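Local coordinates for fanconi-associated nuclease 1 homolog (Pseudomonas aeruginosa, PDB 5Y7Q), which is a bacterial homolog of Fanconi-associated nuclease 1, a VRR-NUC family protein that also carries HTH and SAP domains, at residues F325-S336 and L348-L359. Residues are numbered along the deposited sequence; the frame is centred on the assembly and turned at random.
With nucleotides of chain D.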
loop_
_atom_site.group_PDB
_atom_site.type_symbol
_atom_site.label_atom_id
_atom_site.label_comp_id
_atom_site.label_asym_id
_atom_site.label_seq_id
_atom_site.Cartn_x
_atom_site.Cartn_y
_atom_site.Cartn_z
ATOM N N PHE A 325 -13.544 32.955 -0.589
ATOM C CA PHE A 325 -13.252 33.087 0.830
ATOM C C PHE A 325 -14.465 32.832 1.713
ATOM O O PHE A 325 -14.320 32.307 2.818
ATOM C CB PHE A 325 -12.673 34.467 1.110
ATOM C CG PHE A 325 -11.419 34.743 0.363
ATOM C CD1 PHE A 325 -10.279 34.006 0.613
ATOM C CD2 PHE A 325 -11.369 35.738 -0.591
ATOM C CE1 PHE A 325 -9.110 34.259 -0.080
ATOM C CE2 PHE A 325 -10.203 35.992 -1.286
ATOM C CZ PHE A 325 -9.078 35.251 -1.032
ATOM N N ALA A 326 -15.652 33.233 1.265
ATOM C CA ALA A 326 -16.831 33.090 2.103
ATOM C C ALA A 326 -17.215 31.630 2.230
ATOM O O ALA A 326 -17.542 31.160 3.322
ATOM C CB ALA A 326 -17.984 33.910 1.536
ATOM N N GLU A 327 -17.157 30.886 1.126
ATOM C CA GLU A 327 -17.404 29.455 1.209
ATOM C C GLU A 327 -16.333 28.778 2.048
ATOM O O GLU A 327 -16.637 27.965 2.922
ATOM C CB GLU A 327 -17.450 28.856 -0.181
ATOM C CG GLU A 327 -18.618 29.323 -1.006
ATOM C CD GLU A 327 -18.353 29.156 -2.486
ATOM O OE1 GLU A 327 -17.602 29.996 -3.058
ATOM O OE2 GLU A 327 -18.871 28.164 -3.044
ATOM N N ALA A 328 -15.070 29.118 1.801
ATOM C CA ALA A 328 -13.979 28.542 2.571
ATOM C C ALA A 328 -14.185 28.753 4.072
ATOM O O ALA A 328 -14.068 27.814 4.870
ATOM C CB ALA A 328 -12.662 29.156 2.095
ATOM N N HIS A 329 -14.520 29.986 4.463
ATOM C CA HIS A 329 -14.808 30.297 5.857
ATOM C C HIS A 329 -15.979 29.486 6.373
ATOM O O HIS A 329 -15.912 28.928 7.470
ATOM C CB HIS A 329 -15.118 31.779 6.008
ATOM C CG HIS A 329 -15.399 32.187 7.419
ATOM N ND1 HIS A 329 -16.661 32.156 7.962
ATOM C CD2 HIS A 329 -14.578 32.613 8.406
ATOM C CE1 HIS A 329 -16.613 32.564 9.217
ATOM N NE2 HIS A 329 -15.359 32.846 9.513
ATOM N N ALA A 330 -17.082 29.454 5.612
ATOM C CA ALA A 330 -18.267 28.698 6.008
ATOM C C ALA A 330 -17.925 27.242 6.279
ATOM O O ALA A 330 -18.263 26.686 7.337
ATOM C CB ALA A 330 -19.331 28.788 4.924
ATOM N N LEU A 331 -17.236 26.617 5.332
ATOM C CA LEU A 331 -16.862 25.225 5.486
ATOM C C LEU A 331 -15.944 25.053 6.682
ATOM O O LEU A 331 -16.090 24.103 7.455
ATOM C CB LEU A 331 -16.203 24.727 4.201
ATOM C CG LEU A 331 -15.906 23.233 4.149
ATOM C CD1 LEU A 331 -17.111 22.412 4.616
ATOM C CD2 LEU A 331 -15.501 22.865 2.747
ATOM N N ALA A 332 -15.016 25.982 6.872
ATOM C CA ALA A 332 -14.143 25.911 8.037
ATOM C C ALA A 332 -14.934 25.981 9.345
ATOM O O ALA A 332 -14.604 25.293 10.320
ATOM C CB ALA A 332 -13.102 27.028 7.969
ATOM N N ARG A 333 -15.981 26.802 9.402
ATOM C CA ARG A 333 -16.745 26.856 10.647
ATOM C C ARG A 333 -17.536 25.570 10.849
ATOM O O ARG A 333 -17.588 25.026 11.970
ATOM C CB ARG A 333 -17.669 28.064 10.656
ATOM C CG ARG A 333 -17.019 29.341 11.085
ATOM C CD ARG A 333 -18.077 30.359 11.477
ATOM N NE ARG A 333 -19.216 29.731 12.140
ATOM C CZ ARG A 333 -19.268 29.473 13.445
ATOM N NH1 ARG A 333 -18.224 29.803 14.217
ATOM N NH2 ARG A 333 -20.353 28.886 13.967
ATOM N N GLU A 334 -18.148 25.077 9.764
ATOM C CA GLU A 334 -18.785 23.765 9.751
ATOM C C GLU A 334 -17.844 22.709 10.313
ATOM O O GLU A 334 -18.178 21.998 11.266
ATOM C CB GLU A 334 -19.196 23.441 8.313
ATOM C CG GLU A 334 -20.064 22.230 8.079
ATOM C CD GLU A 334 -20.395 22.085 6.591
ATOM O OE1 GLU A 334 -20.493 23.142 5.916
ATOM O OE2 GLU A 334 -20.525 20.933 6.095
ATOM N N ALA A 335 -16.635 22.639 9.766
ATOM C CA ALA A 335 -15.696 21.611 10.174
ATOM C C ALA A 335 -15.314 21.751 11.635
ATOM O O ALA A 335 -15.213 20.748 12.349
ATOM C CB ALA A 335 -14.453 21.681 9.305
ATOM N N SER A 336 -15.069 22.980 12.097
ATOM C CA SER A 336 -14.631 23.164 13.478
ATOM C C SER A 336 -15.734 22.854 14.475
ATOM O O SER A 336 -15.427 22.572 15.634
ATOM C CB SER A 336 -14.113 24.589 13.702
ATOM O OG SER A 336 -15.170 25.532 13.651
ATOM N N LEU A 348 -7.316 23.318 10.830
ATOM C CA LEU A 348 -8.251 24.428 10.994
ATOM C C LEU A 348 -7.657 25.539 11.851
ATOM O O LEU A 348 -8.001 26.715 11.677
ATOM C CB LEU A 348 -9.558 23.939 11.624
ATOM C CG LEU A 348 -10.400 22.935 10.844
ATOM C CD1 LEU A 348 -11.536 22.366 11.693
ATOM C CD2 LEU A 348 -10.947 23.618 9.621
ATOM N N ALA A 349 -6.775 25.188 12.790
ATOM C CA ALA A 349 -6.167 26.225 13.615
ATOM C C ALA A 349 -5.356 27.215 12.785
ATOM O O ALA A 349 -5.206 28.372 13.191
ATOM C CB ALA A 349 -5.298 25.592 14.698
ATOM N N ARG A 350 -4.773 26.777 11.661
ATOM C CA ARG A 350 -4.112 27.722 10.761
ATOM C C ARG A 350 -5.094 28.375 9.794
ATOM O O ARG A 350 -4.991 29.580 9.522
ATOM C CB ARG A 350 -3.009 27.035 9.971
ATOM C CG ARG A 350 -2.072 26.201 10.785
ATOM C CD ARG A 350 -1.445 25.181 9.879
ATOM N NE ARG A 350 -0.482 24.360 10.586
ATOM C CZ ARG A 350 -0.006 23.217 10.114
ATOM N NH1 ARG A 350 -0.427 22.762 8.934
ATOM N NH2 ARG A 350 0.883 22.529 10.828
ATOM N N LEU A 351 -6.031 27.588 9.245
ATOM C CA LEU A 351 -6.900 28.093 8.181
ATOM C C LEU A 351 -7.870 29.140 8.691
ATOM O O LEU A 351 -8.019 30.215 8.101
ATOM C CB LEU A 351 -7.687 26.952 7.554
ATOM C CG LEU A 351 -6.957 26.267 6.434
ATOM C CD1 LEU A 351 -7.753 25.056 6.044
ATOM C CD2 LEU A 351 -6.862 27.260 5.313
ATOM N N LEU A 352 -8.577 28.820 9.756
ATOM C CA LEU A 352 -9.588 29.733 10.276
ATOM C C LEU A 352 -9.098 31.172 10.399
ATOM O O LEU A 352 -9.697 32.047 9.760
ATOM C CB LEU A 352 -10.105 29.179 11.608
ATOM C CG LEU A 352 -11.614 29.116 11.665
ATOM C CD1 LEU A 352 -12.137 30.123 12.675
ATOM C CD2 LEU A 352 -12.162 29.428 10.300
ATOM N N PRO A 353 -8.016 31.486 11.120
ATOM C CA PRO A 353 -7.673 32.906 11.310
ATOM C C PRO A 353 -7.272 33.601 10.026
ATOM O O PRO A 353 -7.470 34.817 9.899
ATOM C CB PRO A 353 -6.500 32.867 12.303
ATOM C CG PRO A 353 -6.416 31.442 12.784
ATOM C CD PRO A 353 -6.984 30.605 11.686
ATOM N N ARG A 354 -6.690 32.868 9.077
ATOM C CA ARG A 354 -6.299 33.482 7.817
ATOM C C ARG A 354 -7.519 33.797 6.964
ATOM O O ARG A 354 -7.553 34.832 6.274
ATOM C CB ARG A 354 -5.337 32.552 7.101
ATOM C CG ARG A 354 -5.004 32.947 5.717
ATOM C CD ARG A 354 -3.843 32.111 5.273
ATOM N NE ARG A 354 -4.205 30.704 5.161
ATOM C CZ ARG A 354 -3.358 29.692 5.341
ATOM N NH1 ARG A 354 -2.094 29.925 5.665
ATOM N NH2 ARG A 354 -3.777 28.441 5.208
ATOM N N LEU A 355 -8.538 32.933 7.030
ATOM C CA LEU A 355 -9.827 33.225 6.415
ATOM C C LEU A 355 -10.544 34.369 7.121
ATOM O O LEU A 355 -11.158 35.224 6.474
ATOM C CB LEU A 355 -10.696 31.978 6.443
ATOM C CG LEU A 355 -10.069 30.817 5.713
ATOM C CD1 LEU A 355 -10.966 29.649 5.887
ATOM C CD2 LEU A 355 -9.884 31.189 4.245
ATOM N N GLN A 356 -10.526 34.371 8.452
ATOM C CA GLN A 356 -11.123 35.471 9.187
ATOM C C GLN A 356 -10.505 36.783 8.747
ATOM O O GLN A 356 -11.210 37.766 8.496
ATOM C CB GLN A 356 -10.934 35.256 10.683
ATOM C CG GLN A 356 -11.641 34.053 11.212
ATOM C CD GLN A 356 -11.372 33.816 12.679
ATOM O OE1 GLN A 356 -12.243 33.335 13.400
ATOM N NE2 GLN A 356 -10.167 34.161 13.135
ATOM N N GLY A 357 -9.180 36.810 8.627
ATOM C CA GLY A 357 -8.529 38.017 8.160
ATOM C C GLY A 357 -8.946 38.372 6.750
ATOM O O GLY A 357 -9.187 39.542 6.440
ATOM N N LYS A 358 -9.067 37.361 5.882
ATOM C CA LYS A 358 -9.467 37.628 4.508
ATOM C C LYS A 358 -10.902 38.124 4.399
ATOM O O LYS A 358 -11.251 38.717 3.380
ATOM C CB LYS A 358 -9.271 36.387 3.641
ATOM C CG LYS A 358 -7.881 36.297 3.017
ATOM C CD LYS A 358 -7.320 34.885 3.117
ATOM C CE LYS A 358 -5.957 34.742 2.438
ATOM N NZ LYS A 358 -4.890 35.529 3.111
ATOM N N LEU A 359 -11.740 37.908 5.409
ATOM C CA LEU A 359 -13.081 38.492 5.426
ATOM C C LEU A 359 -13.119 39.835 6.154
ATOM O O LEU A 359 -14.208 40.390 6.372
ATOM C CB LEU A 359 -14.086 37.519 6.048
ATOM C CG LEU A 359 -14.205 36.193 5.274
ATOM C CD1 LEU A 359 -15.465 35.409 5.642
ATOM C CD2 LEU A 359 -14.140 36.427 3.777
ATOM P P DA D 2 -0.208 26.582 5.983
ATOM O OP1 DA D 2 -1.652 26.378 5.735
ATOM O OP2 DA D 2 0.497 25.575 6.802
ATOM O "O5'" DA D 2 0.564 26.681 4.585
ATOM C "C5'" DA D 2 0.463 27.862 3.775
ATOM C "C4'" DA D 2 0.892 27.558 2.361
ATOM O "O4'" DA D 2 2.343 27.549 2.295
ATOM C "C3'" DA D 2 0.447 26.176 1.880
ATOM O "O3'" DA D 2 0.137 26.188 0.507
ATOM C "C2'" DA D 2 1.668 25.328 2.142
ATOM C "C1'" DA D 2 2.770 26.294 1.806
ATOM N N9 DA D 2 3.997 25.897 2.452
ATOM C C8 DA D 2 4.164 25.569 3.768
ATOM N N7 DA D 2 5.379 25.190 4.062
ATOM C C5 DA D 2 6.041 25.248 2.851
ATOM C C6 DA D 2 7.363 24.973 2.485
ATOM N N6 DA D 2 8.289 24.566 3.348
ATOM N N1 DA D 2 7.699 25.136 1.194
ATOM C C2 DA D 2 6.767 25.549 0.328
ATOM N N3 DA D 2 5.492 25.839 0.553
ATOM C C4 DA D 2 5.194 25.667 1.847
ATOM P P DG D 1 0.851 32.920 7.534
ATOM O OP1 DG D 1 -0.224 33.605 6.777
ATOM O OP2 DG D 1 1.851 33.700 8.306
ATOM O "O5'" DG D 1 0.201 31.841 8.529
ATOM C "C5'" DG D 1 0.862 30.594 8.763
ATOM C "C4'" DG D 1 1.269 29.962 7.446
ATOM O "O4'" DG D 1 2.661 30.238 7.169
ATOM C "C3'" DG D 1 1.143 28.432 7.372
ATOM O "O3'" DG D 1 -0.039 28.055 6.626
ATOM C "C2'" DG D 1 2.422 28.001 6.650
ATOM C "C1'" DG D 1 3.039 29.319 6.200
ATOM N N9 DG D 1 4.479 29.212 6.107
ATOM C C8 DG D 1 5.362 28.937 7.121
ATOM N N7 DG D 1 6.595 28.821 6.714
ATOM C C5 DG D 1 6.515 28.997 5.340
ATOM C C6 DG D 1 7.530 28.983 4.354
ATOM O O6 DG D 1 8.747 28.800 4.498
ATOM N N1 DG D 1 7.012 29.206 3.082
ATOM C C2 DG D 1 5.681 29.417 2.793
ATOM N N2 DG D 1 5.377 29.618 1.503
ATOM N N3 DG D 1 4.723 29.435 3.706
ATOM C C4 DG D 1 5.214 29.219 4.953
#
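A332 packs against L352 and L355, and H329 against L359, where two consecutive helices form an antiparallel helical hairpin, their axes 9.6 Å apart at closest approach and 142° between their directions. The contact is van der Waals packing, with no polar bond across it. Small alanines on one helix receive leucine ends from the other: L352 CD2 comes to 3.5 Å from A332 CB, L355 lays its two methyls against A328 and A332, and L348 CD1 lies 3.8 Å from A335 CB and 3.6 Å from the backbone N of S336.

Toward the start of 325-336 the rings of F325 and H329 join in. The aliphatic stem of K358 lies obliquely over one face of the F325 ring, offset toward the CD1/CE1 rim, with CD 3.7 Å from F325 CE1. L359, just past the helix end, forks its methyls: CD2 meets F325 CB, while CD1 makes an off-centre CH-pi contact with H329. With CG anti to the backbone N (chi1 -179°), that imidazole is set with its edge near L355 CB and Q356 CG.

On helix 348-358, R354, its NE salt-bridged to E320 of helix 311-321, presents its guanidinium edge to the nucleotides of chain D: NH1 bonds DG1 O3' of chain D at 2.9 Å, and NH2 reaches DA2 OP1 of chain D at 3.0 Å, nearly straight at 171°.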